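Local coordinates for protein nucleoporin NUP82 (Chaetomium thermophilum, PDB 5CWW) that probably serves as a structural component of the nuclear pore complex, with this chain the N-terminal beta-propeller part of the longer protein, and may help dock transport factors, at residues D477-A482 against H506-T511; I427-S432 against Y500-T505. All blocks are in the same frame, centred on the assembly; numbering follows the deposited sequence.

In the fold
Both contacts join the same two consecutive propeller blades. Strands 427-432 and 469-476 belong to one sheet; strands 501-506 and 509-514 are neighbours in the next. In contact 2 a strand of each blade packs against the other through side chains. Contact 1 lies farther from the middle of the chain, its centre about 22 Å from the chain centre against about 11 Å for contact 2. The two contact centres are about 13 Å apart. They are tied by a probable hydrogen bond, Thr511 N to Val504 O at 2.9 Å, between the hairpin strands. Thr478 OG1 also packs on Val504 CG1. Another protein chain of the assembly reaches contact 1 but does not touch contact 2.

Contact 1 (D477-A482 against H506-T511); sequences DTLKPA and HPAGIT
The beta-hairpin turn between strands 501-506 and 509-514 of a propeller blade meets the loop that follows strand 469-476 of the preceding blade, with Leu479 lying on His506. The turn is of type I, from His506 to Gly509, and Gly509 N donates to His506 O; a CB at Gly509 would jam against the carbonyl O of Ala508. The main contact is a CH-pi interaction. Leu479 CD1 sits over the centre of the imidazole, 3.5 Å from the ring centroid and only 7° off its normal. Pro507 CD covers the opposite face, set toward the rim, so the ring is sandwiched. Its rotation is also fixed from the backbone. Ala508 N donates to His506 ND1 at 3.1 Å, nearly straight at 161°, with the donor somewhat tilted from the ring plane. Since ND1 accepts, a neutral ring would probably carry its proton on NE2. The His506 side chain leaves the strand with CG opposite the backbone N (chi1 -174°), which carries the ring to the loop. The other leucine branch, CD2, touches Ala508 CB at 3.6 Å. With an alanine in place of His506, Leu479 CD1 would probably lose the ring face it rests on, and Ala508 N its side-chain acceptor. Farther along, Thr478 O and Thr511 OG1 are 4.1 Å apart, too far for a hydrogen bond. Thr478 O has a weak one from Arg551 NH1, and the side-chain OG1 of Thr478 is bonded to Gly435 O. Another protein chain hydrogen-bonds to Asp477 and Ala482 in the loop. On the hairpin side, Ile510 pairs by backbone bonds with strand 548-554, while Arg551 of that strand touches both Leu479 and Thr511.

Contact 2 (I427-S432 against Y500-T505); sequences IICLLS and YSFYVT
Three pairs of buried side chains meet between strand 427-432 and residues 500-505: Ile427 with Tyr500, Cys429 with Phe502, Leu431 with Val504. The segments run almost the same way, 4° apart, but lie in different propeller blades. The CA atoms of Leu431 and Val504 are 8.4 Å apart, those of Cys429 and Phe502 10.0 Å, and no hydrogen bond crosses.

Two pairs are purely apolar. Ile427 CD1 comes to the edge of the Tyr500 ring, in its plane, 3.7 Å from CE1. Leu431 and Val504 meet tip to tip, both leucine methyls touching Val504 CG1; CD2 is 4.0 Å from it. The third is a sulfur-aromatic contact. Cys429 SG lies 4.6 Å from the Phe502 centroid, obliquely at 40° from the ring normal. With CG between its backbone N and carbonyl carbon (chi1 51°), Phe502 turns CZ and CE1 to the sulfur. Its ring also meets those of Tyr393 and Phe492.

Polar groups are served elsewhere. Tyr500 OH bonds to Leu423 N, and strand 427-432 pairs with strands 389-395 and 437-441. Blade-to-blade adhesion here therefore rests on the fit of aliphatic, sulfur and aromatic surfaces rather than on directed bonds.

Contact 1 (D477-A482 against H506-T511)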
# COMPACT_ATOMS: atom_id res chain seq x y z
N ASP B 477 -5.94 11.05 18.55
CA ASP B 477 -5.15 12.09 17.88
C ASP B 477 -3.69 11.98 18.28
O ASP B 477 -3.36 11.49 19.36
CB ASP B 477 -5.68 13.48 18.23
CG ASP B 477 -6.99 13.82 17.54
OD1 ASP B 477 -7.22 13.33 16.41
OD2 ASP B 477 -7.77 14.60 18.11
N THR B 478 -2.81 12.45 17.40
CA THR B 478 -1.40 12.63 17.72
C THR B 478 -1.00 14.09 17.54
O THR B 478 0.10 14.49 17.92
CB THR B 478 -0.49 11.74 16.85
OG1 THR B 478 -0.63 12.10 15.47
CG2 THR B 478 -0.84 10.27 17.04
N LEU B 479 -1.90 14.88 16.96
CA LEU B 479 -1.67 16.31 16.75
C LEU B 479 -2.77 17.15 17.40
O LEU B 479 -3.92 16.71 17.49
CB LEU B 479 -1.60 16.64 15.26
CG LEU B 479 -0.48 15.99 14.45
CD1 LEU B 479 -0.64 16.33 12.97
CD2 LEU B 479 0.88 16.43 14.95
N LYS B 480 -2.42 18.36 17.83
CA LYS B 480 -3.42 19.32 18.26
C LYS B 480 -4.04 19.94 17.01
O LYS B 480 -3.41 19.95 15.96
CB LYS B 480 -2.81 20.40 19.15
CG LYS B 480 -1.98 19.88 20.31
CD LYS B 480 -1.71 20.98 21.33
CE LYS B 480 -0.68 20.56 22.36
NZ LYS B 480 0.67 20.41 21.77
N PRO B 481 -5.27 20.46 17.12
CA PRO B 481 -5.95 21.08 15.97
C PRO B 481 -5.10 22.14 15.27
O PRO B 481 -5.13 22.24 14.04
CB PRO B 481 -7.19 21.71 16.60
CG PRO B 481 -7.47 20.87 17.80
CD PRO B 481 -6.13 20.45 18.32
N ALA B 482 -4.34 22.90 16.04
CA ALA B 482 -3.51 23.97 15.50
C ALA B 482 -2.31 23.42 14.73
O ALA B 482 -1.68 24.14 13.95
CB ALA B 482 -3.04 24.89 16.62
N HIS B 506 5.65 13.79 11.61
CA HIS B 506 4.85 14.84 10.98
C HIS B 506 5.64 16.14 11.14
O HIS B 506 6.43 16.26 12.07
CB HIS B 506 3.47 14.92 11.65
CG HIS B 506 2.52 15.87 10.98
ND1 HIS B 506 2.42 17.20 11.32
CD2 HIS B 506 1.61 15.67 9.99
CE1 HIS B 506 1.50 17.78 10.57
NE2 HIS B 506 1.00 16.88 9.76
N PRO B 507 5.45 17.11 10.23
CA PRO B 507 6.18 18.37 10.38
C PRO B 507 5.99 19.03 11.75
O PRO B 507 6.84 19.81 12.18
CB PRO B 507 5.61 19.24 9.27
CG PRO B 507 5.23 18.27 8.21
CD PRO B 507 4.74 17.05 8.93
N ALA B 508 4.89 18.71 12.43
CA ALA B 508 4.61 19.28 13.74
C ALA B 508 5.46 18.63 14.82
O ALA B 508 5.81 19.27 15.81
CB ALA B 508 3.13 19.13 14.07
N GLY B 509 5.79 17.35 14.63
CA GLY B 509 6.61 16.63 15.59
C GLY B 509 6.58 15.13 15.43
O GLY B 509 5.98 14.61 14.48
N ILE B 510 7.23 14.43 16.35
CA ILE B 510 7.32 12.97 16.33
C ILE B 510 6.66 12.38 17.58
O ILE B 510 6.80 12.93 18.67
CB ILE B 510 8.78 12.49 16.24
CG1 ILE B 510 9.48 13.14 15.04
CG2 ILE B 510 8.84 10.97 16.14
CD1 ILE B 510 10.97 12.87 14.96
N THR B 511 5.97 11.26 17.40
CA THR B 511 5.27 10.59 18.50
C THR B 511 5.62 9.11 18.58
O THR B 511 5.62 8.40 17.58
CB THR B 511 3.74 10.73 18.34
OG1 THR B 511 3.38 12.11 18.33
CG2 THR B 511 3.01 10.04 19.50

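Contact 2 (I427-S432 against Y500-T505)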
# COMPACT_ATOMS: atom_id res chain seq x y z
N ILE B 427 -2.78 -6.69 13.46
CA ILE B 427 -3.16 -5.36 13.92
C ILE B 427 -2.93 -4.38 12.78
O ILE B 427 -1.81 -4.20 12.31
CB ILE B 427 -2.37 -4.92 15.16
CG1 ILE B 427 -2.49 -5.98 16.26
CG2 ILE B 427 -2.89 -3.57 15.66
CD1 ILE B 427 -1.65 -5.70 17.50
N ILE B 428 -4.02 -3.76 12.32
CA ILE B 428 -3.96 -2.81 11.22
C ILE B 428 -4.04 -1.40 11.78
O ILE B 428 -5.05 -1.00 12.37
CB ILE B 428 -5.09 -3.06 10.20
CG1 ILE B 428 -4.88 -4.40 9.49
CG2 ILE B 428 -5.12 -1.96 9.14
CD1 ILE B 428 -5.28 -5.63 10.28
N CYS B 429 -2.95 -0.65 11.61
CA CYS B 429 -2.86 0.71 12.11
C CYS B 429 -3.01 1.69 10.94
O CYS B 429 -2.35 1.53 9.91
CB CYS B 429 -1.53 0.93 12.83
SG CYS B 429 -1.20 -0.29 14.13
N LEU B 430 -3.87 2.68 11.12
CA LEU B 430 -4.21 3.62 10.05
C LEU B 430 -3.94 5.06 10.48
O LEU B 430 -4.38 5.48 11.54
CB LEU B 430 -5.68 3.47 9.65
CG LEU B 430 -6.16 2.05 9.33
CD1 LEU B 430 -7.67 2.02 9.13
CD2 LEU B 430 -5.44 1.49 8.11
N LEU B 431 -3.23 5.79 9.63
CA LEU B 431 -2.84 7.17 9.92
C LEU B 431 -3.55 8.14 8.98
O LEU B 431 -3.41 8.07 7.76
CB LEU B 431 -1.32 7.31 9.79
CG LEU B 431 -0.63 8.61 10.19
CD1 LEU B 431 -1.05 9.08 11.58
CD2 LEU B 431 0.88 8.40 10.14
N SER B 432 -4.33 9.05 9.57
CA SER B 432 -5.09 10.03 8.81
C SER B 432 -4.28 11.30 8.57
O SER B 432 -3.29 11.55 9.25
CB SER B 432 -6.39 10.38 9.53
OG SER B 432 -7.12 9.21 9.87
N TYR B 500 5.44 -4.11 18.15
CA TYR B 500 4.23 -3.56 18.76
C TYR B 500 4.44 -2.14 19.25
O TYR B 500 3.55 -1.56 19.87
CB TYR B 500 3.77 -4.48 19.90
CG TYR B 500 3.32 -5.82 19.38
CD1 TYR B 500 2.09 -5.98 18.77
CD2 TYR B 500 4.15 -6.93 19.47
CE1 TYR B 500 1.68 -7.20 18.28
CE2 TYR B 500 3.75 -8.16 18.98
CZ TYR B 500 2.52 -8.29 18.39
OH TYR B 500 2.12 -9.51 17.90
N SER B 501 5.61 -1.59 18.97
CA SER B 501 5.85 -0.16 19.13
C SER B 501 6.16 0.43 17.76
O SER B 501 6.68 -0.26 16.89
CB SER B 501 6.99 0.10 20.11
OG SER B 501 6.64 -0.29 21.42
N PHE B 502 5.84 1.71 17.58
CA PHE B 502 6.10 2.38 16.31
C PHE B 502 6.00 3.89 16.48
O PHE B 502 5.58 4.37 17.53
CB PHE B 502 5.12 1.90 15.23
CG PHE B 502 3.67 1.95 15.64
CD1 PHE B 502 3.11 0.90 16.35
CD2 PHE B 502 2.88 3.03 15.31
CE1 PHE B 502 1.78 0.94 16.73
CE2 PHE B 502 1.55 3.08 15.68
CZ PHE B 502 1.00 2.03 16.39
N TYR B 503 6.40 4.62 15.44
CA TYR B 503 6.45 6.07 15.50
C TYR B 503 5.56 6.74 14.46
O TYR B 503 5.26 6.16 13.42
CB TYR B 503 7.89 6.55 15.32
CG TYR B 503 8.83 5.93 16.32
CD1 TYR B 503 8.99 6.48 17.58
CD2 TYR B 503 9.54 4.78 16.01
CE1 TYR B 503 9.84 5.92 18.50
CE2 TYR B 503 10.40 4.20 16.93
CZ TYR B 503 10.54 4.78 18.17
OH TYR B 503 11.39 4.22 19.10
N VAL B 504 5.14 7.96 14.77
CA VAL B 504 4.43 8.81 13.82
C VAL B 504 5.22 10.10 13.64
O VAL B 504 5.44 10.84 14.60
CB VAL B 504 3.00 9.13 14.31
CG1 VAL B 504 2.32 10.16 13.41
CG2 VAL B 504 2.17 7.86 14.36
N THR B 505 5.65 10.35 12.41
CA THR B 505 6.41 11.56 12.08
C THR B 505 5.56 12.51 11.26
O THR B 505 4.85 12.11 10.34
CB THR B 505 7.70 11.22 11.29
OG1 THR B 505 8.50 10.31 12.05
CG2 THR B 505 8.50 12.49 11.01